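Local coordinates for mandelate racemase/muconate lactonizing protein (Paenibacillus sp., PDB 3QPE) that probably acts as a magnesium-dependent enolase-superfamily enzyme on sugar acids such as the D-galacturonic acid bound in its active site, at residues Phe167-Gly172 with Ala189-Ile194; Thr133-Asp138 with Ala150-Glu155. One frame throughout, in Å; residues are numbered along the deposited sequence. Where two conformers were deposited one is given.

In the fold
Both contacts seat a helix on the outside of the TIM barrel, each against the strand that precedes it: helix 145-161 on strand 126-135 in contact 2, helix 180-198 on strand 167-170 in contact 1. The two strands are parallel neighbours, and the contact centres lie about 8 Å apart. Contact 1 is buried and purely apolar between strand and helix. Contact 2 is partly buried and mixed, with a methionine and a leucine next to two acids and a bridging water. The units are joined by the hydrogen bonds K170 N to L135 O and Q153 NE2 to G193 O. Both also touch the sugar acid, by lysines in contact 1 and a tyrosine in contact 2.

Contact 1 (Phe167-Gly172 with Ala189-Ile194); sequences FKIKVG and AIVRGI. With DGU (D-galacturonic acid), chain G.
K168 NZ is gripped from several directions: it donates a 3.0 Å hydrogen bond to carboxylate oxygen O6B of D-galacturonic acid, forms salt bridges with E233 and E336, and hydrogen-bonds Y131 OH. The chain reaches there from strand 167-170 of the TIM barrel, with a bend at chi3 (89°) before the ammonium. K170 points to the same interior, its NZ 3.1 Å from ligand C5, the carbon next to the carboxylate, and hydrogen-bonded to D207. This Lys-X-Lys pair is consistent with the motif of related enolase-superfamily enzymes, in which the second lysine takes the proton alpha to the carboxylate. I169, between the two, turns outward to helix 180-198. Its chain runs straight to the end (chi2 -178°), driving CD1 to within 3.7 Å of I194 CD1, the two side chains meeting tip to tip. I169 CD1 also lies 4.0 Å from V191 CG1, while I169 CG2 crosses I190 at CG2 (4.1 Å). Two residues on, just past the strand's end, V171 CG1 packs on V191 CG2 at 3.9 Å. With an alanine here instead of I169, I194 CD1 and V191 CG1 would probably lose their common partner and face a gap between strand and helix. The chemistry thus divides the strand: lysine charges serve the ligand inside the barrel, while branched aliphatic groups hold the helix outside.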
loop_
_atom_site.group_PDB
_atom_site.type_symbol
_atom_site.label_atom_id
_atom_site.label_comp_id
_atom_site.label_asym_id
_atom_site.label_seq_id
_atom_site.Cartn_x
_atom_site.Cartn_y
_atom_site.Cartn_z
ATOM N N PHE A 167 -18.599 18.398 6.998
ATOM C CA PHE A 167 -18.990 16.997 7.070
ATOM C C PHE A 167 -18.212 16.112 6.103
ATOM O O PHE A 167 -18.045 16.456 4.935
ATOM C CB PHE A 167 -20.501 16.876 6.784
ATOM C CG PHE A 167 -21.336 17.760 7.656
ATOM C CD1 PHE A 167 -21.557 19.085 7.312
ATOM C CD2 PHE A 167 -21.867 17.276 8.852
ATOM C CE1 PHE A 167 -22.307 19.915 8.128
ATOM C CE2 PHE A 167 -22.613 18.098 9.672
ATOM C CZ PHE A 167 -22.837 19.426 9.310
ATOM N N LYS A 168 -17.766 14.955 6.580
ATOM C CA LYS A 168 -17.154 13.974 5.697
ATOM C C LYS A 168 -18.073 12.786 5.499
ATOM O O LYS A 168 -18.490 12.128 6.453
ATOM C CB LYS A 168 -15.785 13.514 6.212
ATOM C CG LYS A 168 -15.078 12.566 5.245
ATOM C CD LYS A 168 -13.592 12.439 5.562
ATOM C CE LYS A 168 -13.302 11.321 6.551
ATOM N NZ LYS A 168 -11.850 11.450 6.983
ATOM N N ILE A 169 -18.385 12.508 4.245
ATOM C CA ILE A 169 -19.410 11.542 3.911
ATOM C C ILE A 169 -18.795 10.274 3.326
ATOM O O ILE A 169 -18.028 10.340 2.368
ATOM C CB ILE A 169 -20.341 12.155 2.848
ATOM C CG1 ILE A 169 -20.789 13.555 3.276
ATOM C CG2 ILE A 169 -21.491 11.228 2.541
ATOM C CD1 ILE A 169 -21.749 14.209 2.294
ATOM N N LYS A 170 -19.119 9.119 3.888
ATOM C CA LYS A 170 -18.667 7.863 3.308
ATOM C C LYS A 170 -19.388 7.610 1.988
ATOM O O LYS A 170 -20.610 7.688 1.936
ATOM C CB LYS A 170 -18.946 6.717 4.272
ATOM C CG LYS A 170 -18.146 6.806 5.557
ATOM C CD LYS A 170 -16.647 6.583 5.279
ATOM C CE LYS A 170 -15.841 6.444 6.579
ATOM N NZ LYS A 170 -14.827 7.538 6.708
ATOM N N VAL A 171 -18.628 7.331 0.929
ATOM C CA VAL A 171 -19.189 6.941 -0.359
ATOM C C VAL A 171 -18.557 5.614 -0.760
ATOM O O VAL A 171 -17.760 5.053 -0.001
ATOM C CB VAL A 171 -18.940 8.005 -1.422
ATOM C CG1 VAL A 171 -19.585 9.309 -0.996
ATOM C CG2 VAL A 171 -17.410 8.223 -1.616
ATOM N N GLY A 172 -18.921 5.093 -1.927
ATOM C CA GLY A 172 -18.466 3.775 -2.330
ATOM C C GLY A 172 -19.468 2.666 -2.077
ATOM O O GLY A 172 -19.119 1.484 -2.086
ATOM N N ALA A 189 -26.617 10.988 -4.631
ATOM C CA ALA A 189 -27.823 11.572 -4.051
ATOM C C ALA A 189 -27.631 11.933 -2.583
ATOM O O ALA A 189 -28.094 12.990 -2.143
ATOM C CB ALA A 189 -29.017 10.651 -4.229
ATOM N N ILE A 190 -26.950 11.060 -1.832
ATOM C CA ILE A 190 -26.623 11.329 -0.422
ATOM C C ILE A 190 -25.771 12.594 -0.299
ATOM O O ILE A 190 -26.066 13.477 0.499
ATOM C CB ILE A 190 -25.860 10.150 0.247
ATOM C CG1 ILE A 190 -26.679 8.856 0.228
ATOM C CG2 ILE A 190 -25.440 10.501 1.686
ATOM C CD1 ILE A 190 -27.951 8.929 1.009
ATOM N N VAL A 191 -24.709 12.694 -1.088
ATOM C CA VAL A 191 -23.838 13.854 -0.967
ATOM C C VAL A 191 -24.578 15.148 -1.268
ATOM O O VAL A 191 -24.465 16.106 -0.515
ATOM C CB VAL A 191 -22.572 13.758 -1.839
ATOM C CG1 VAL A 191 -21.730 14.990 -1.634
ATOM C CG2 VAL A 191 -21.765 12.523 -1.483
ATOM N N ARG A 192 -25.327 15.177 -2.369
ATOM C CA ARG A 192 -26.118 16.357 -2.704
ATOM C C ARG A 192 -27.067 16.706 -1.568
ATOM O O ARG A 192 -27.207 17.869 -1.192
ATOM C CB ARG A 192 -26.937 16.120 -3.969
ATOM C CG ARG A 192 -26.131 16.164 -5.232
ATOM C CD ARG A 192 -27.035 16.298 -6.438
ATOM N NE ARG A 192 -26.252 16.679 -7.598
ATOM C CZ ARG A 192 -25.844 17.917 -7.835
ATOM N NH1 ARG A 192 -26.172 18.891 -6.999
ATOM N NH2 ARG A 192 -25.124 18.183 -8.914
ATOM N N GLY A 193 -27.729 15.680 -1.047
ATOM C CA GLY A 193 -28.666 15.832 0.056
ATOM C C GLY A 193 -28.062 16.495 1.274
ATOM O O GLY A 193 -28.624 17.444 1.808
ATOM N N ILE A 194 -26.906 16.001 1.717
ATOM C CA ILE A 194 -26.228 16.608 2.858
ATOM C C ILE A 194 -25.706 18.005 2.519
ATOM O O ILE A 194 -25.745 18.917 3.346
ATOM C CB ILE A 194 -25.103 15.698 3.392
ATOM C CG1 ILE A 194 -25.728 14.502 4.122
ATOM C CG2 ILE A 194 -24.171 16.487 4.301
ATOM C CD1 ILE A 194 -24.840 13.277 4.191
HETATM O O1 DGU G . -11.009 2.053 11.138
HETATM O O2 DGU G . -12.880 1.657 9.065
HETATM O O5 DGU G . -11.415 5.892 6.659
HETATM O O6B DGU G . -11.199 8.590 7.341
HETATM C C1 DGU G . -11.350 2.977 10.390
HETATM C C2 DGU G . -12.689 2.968 9.618
HETATM C C3 DGU G . -12.740 4.017 8.487
HETATM C C4 DGU G . -12.267 5.430 8.909
HETATM C C5 DGU G . -12.176 6.435 7.750
HETATM C C6 DGU G . -11.668 7.819 8.211
HETATM O O3 DGU G . -14.082 4.115 7.991
HETATM O O4 DGU G . -10.964 5.337 9.483
HETATM O O6A DGU G . -11.776 8.067 9.432
#

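Contact 2 (Thr133-Asp138 with Ala150-Glu155); sequences TSLYFD and ALMQEE. With DGU (D-galacturonic acid), chain G.
The first strand-helix pair of the TIM barrel, opening a beta-alpha-beta unit, meets here: strand 126-135 and the turn after it lie against helix 145-161, and the same turn sends Y136 into the active site. Y136 OH shares a 2.9 Å hydrogen bond with O3 of D-galacturonic acid, and H39 meets the tyrosine ring edge-to-face. On the helix side, M152 is folded at chi2 (-54°) and chi3 (-56°), which brings its CE to 3.3 Å from Y136 O and its SD to 3.7 Å from D138 CB. L135 and E155 run alongside each other, pointing opposite ways, with L135 CD2 3.7 Å from E155 CB. The carboxylates of D138 and E155 cross with their planes 58° apart. D138 OD2 comes within 2.5 Å of E155 OE1, close enough that one of the two acids probably keeps a proton. D138 OD1 accepts from G31 N, and R28 NE makes a long, weak ion pair with E155 OE2. At E155, the C-terminal end of segment 150-155, a water donates to both sides, to E155 O at 2.8 Å and to S134 OG at 3.2 Å; that hydroxyl also hydrogen-bonds D132 OD1.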
loop_
_atom_site.group_PDB
_atom_site.type_symbol
_atom_site.label_atom_id
_atom_site.label_comp_id
_atom_site.label_asym_id
_atom_site.label_seq_id
_atom_site.Cartn_x
_atom_site.Cartn_y
_atom_site.Cartn_z
ATOM N N THR A 133 -17.145 13.391 11.100
ATOM C CA THR A 133 -16.671 12.238 10.341
ATOM C C THR A 133 -17.649 11.058 10.420
ATOM O O THR A 133 -17.397 9.990 9.864
ATOM C CB THR A 133 -15.245 11.807 10.801
ATOM O OG1 THR A 133 -14.627 10.983 9.799
ATOM C CG2 THR A 133 -15.300 11.040 12.136
ATOM N N SER A 134 -18.790 11.265 11.068
ATOM C CA SER A 134 -19.651 10.137 11.464
ATOM C C SER A 134 -20.717 9.702 10.440
ATOM O O SER A 134 -21.582 8.889 10.762
ATOM C CB SER A 134 -20.354 10.445 12.797
ATOM O OG SER A 134 -21.286 11.509 12.628
ATOM N N LEU A 135 -20.647 10.212 9.216
ATOM C CA LEU A 135 -21.694 9.931 8.233
ATOM C C LEU A 135 -21.392 8.684 7.403
ATOM O O LEU A 135 -20.977 8.779 6.241
ATOM C CB LEU A 135 -21.927 11.155 7.343
ATOM C CG LEU A 135 -22.404 12.369 8.145
ATOM C CD1 LEU A 135 -22.287 13.652 7.367
ATOM C CD2 LEU A 135 -23.846 12.141 8.597
ATOM N N TYR A 136 -21.619 7.524 8.011
ATOM C CA TYR A 136 -21.357 6.237 7.388
ATOM C C TYR A 136 -22.508 5.798 6.472
ATOM O O TYR A 136 -23.365 6.607 6.152
ATOM C CB TYR A 136 -21.043 5.204 8.481
ATOM C CG TYR A 136 -19.595 5.303 8.914
ATOM C CD1 TYR A 136 -19.104 6.454 9.518
ATOM C CD2 TYR A 136 -18.707 4.254 8.679
ATOM C CE1 TYR A 136 -17.749 6.555 9.893
ATOM C CE2 TYR A 136 -17.362 4.350 9.040
ATOM C CZ TYR A 136 -16.893 5.497 9.651
ATOM O OH TYR A 136 -15.555 5.583 9.994
ATOM N N PHE A 137 -22.488 4.540 6.022
ATOM C CA PHE A 137 -23.555 3.968 5.198
ATOM C C PHE A 137 -24.712 3.603 6.105
ATOM O O PHE A 137 -25.027 2.429 6.288
ATOM C CB PHE A 137 -23.084 2.697 4.475
ATOM C CG PHE A 137 -22.015 2.946 3.441
ATOM C CD1 PHE A 137 -21.599 4.236 3.174
ATOM C CD2 PHE A 137 -21.448 1.898 2.735
ATOM C CE1 PHE A 137 -20.615 4.494 2.195
ATOM C CE2 PHE A 137 -20.455 2.145 1.764
ATOM C CZ PHE A 137 -20.053 3.441 1.498
ATOM N N ASP A 138 -25.324 4.621 6.685
ATOM C CA ASP A 138 -26.370 4.406 7.678
ATOM C C ASP A 138 -27.741 4.148 7.061
ATOM O O ASP A 138 -28.734 3.955 7.774
ATOM C CB ASP A 138 -26.384 5.582 8.635
ATOM C CG ASP A 138 -25.057 5.700 9.402
ATOM O OD1 ASP A 138 -24.547 4.641 9.815
ATOM O OD2 ASP A 138 -24.534 6.820 9.550
ATOM N N ALA A 150 -33.002 11.270 3.066
ATOM C CA ALA A 150 -33.645 11.904 4.211
ATOM C C ALA A 150 -32.955 11.552 5.540
ATOM O O ALA A 150 -32.752 12.411 6.393
ATOM C CB ALA A 150 -35.130 11.524 4.262
ATOM N N LEU A 151 -32.630 10.279 5.712
ATOM C CA LEU A 151 -31.970 9.811 6.920
ATOM C C LEU A 151 -30.585 10.441 7.044
ATOM O O LEU A 151 -30.220 10.949 8.099
ATOM C CB LEU A 151 -31.806 8.300 6.889
ATOM C CG LEU A 151 -30.948 7.777 8.053
ATOM C CD1 LEU A 151 -31.511 8.265 9.379
ATOM C CD2 LEU A 151 -30.836 6.252 8.036
ATOM N N MET A 152 -29.818 10.400 5.956
ATOM C CA MET A 152 -28.448 10.923 5.995
ATOM C C MET A 152 -28.453 12.425 6.266
ATOM O O MET A 152 -27.577 12.940 6.943
ATOM C CB MET A 152 -27.663 10.550 4.722
ATOM C CG MET A 152 -27.490 9.027 4.576
ATOM S SD MET A 152 -26.756 8.277 6.059
ATOM C CE MET A 152 -25.280 9.334 6.071
ATOM N N GLN A 153 -29.474 13.121 5.776
ATOM C CA GLN A 153 -29.643 14.540 6.085
ATOM C C GLN A 153 -29.935 14.754 7.577
ATOM O O GLN A 153 -29.475 15.721 8.183
ATOM C CB GLN A 153 -30.782 15.136 5.260
ATOM C CG GLN A 153 -30.474 15.327 3.783
ATOM C CD GLN A 153 -31.681 15.860 3.032
ATOM O OE1 GLN A 153 -32.810 15.682 3.474
ATOM N NE2 GLN A 153 -31.447 16.518 1.908
ATOM N N GLU A 154 -30.733 13.858 8.147
ATOM C CA GLU A 154 -31.080 13.920 9.562
ATOM C C GLU A 154 -29.817 13.731 10.413
ATOM O O GLU A 154 -29.595 14.444 11.395
ATOM C CB GLU A 154 -32.105 12.834 9.859
ATOM C CG GLU A 154 -32.355 12.535 11.322
ATOM C CD GLU A 154 -33.472 11.512 11.493
ATOM O OE1 GLU A 154 -34.151 11.211 10.481
ATOM O OE2 GLU A 154 -33.660 11.008 12.626
ATOM N N GLU A 155 -28.997 12.762 10.026
ATOM C CA GLU A 155 -27.733 12.512 10.727
ATOM C C GLU A 155 -26.804 13.723 10.640
ATOM O O GLU A 155 -26.182 14.099 11.625
ATOM C CB GLU A 155 -27.036 11.256 10.195
ATOM C CG GLU A 155 -27.779 9.964 10.462
ATOM C CD GLU A 155 -26.906 8.758 10.215
ATOM O OE1 GLU A 155 -25.813 8.910 9.598
ATOM O OE2 GLU A 155 -27.310 7.663 10.651
HETATM O O1 DGU G . -11.009 2.053 11.138
HETATM O O2 DGU G . -12.880 1.657 9.065
HETATM O O5 DGU G . -11.415 5.892 6.659
HETATM O O6B DGU G . -11.199 8.590 7.341
HETATM C C1 DGU G . -11.350 2.977 10.390
HETATM C C2 DGU G . -12.689 2.968 9.618
HETATM C C3 DGU G . -12.740 4.017 8.487
HETATM C C4 DGU G . -12.267 5.430 8.909
HETATM C C5 DGU G . -12.176 6.435 7.750
HETATM C C6 DGU G . -11.668 7.819 8.211
HETATM O O3 DGU G . -14.082 4.115 7.991
HETATM O O4 DGU G . -10.964 5.337 9.483
HETATM O O6A DGU G . -11.776 8.067 9.432
HETATM O O HOH W 1 -23.638 13.616 12.613
#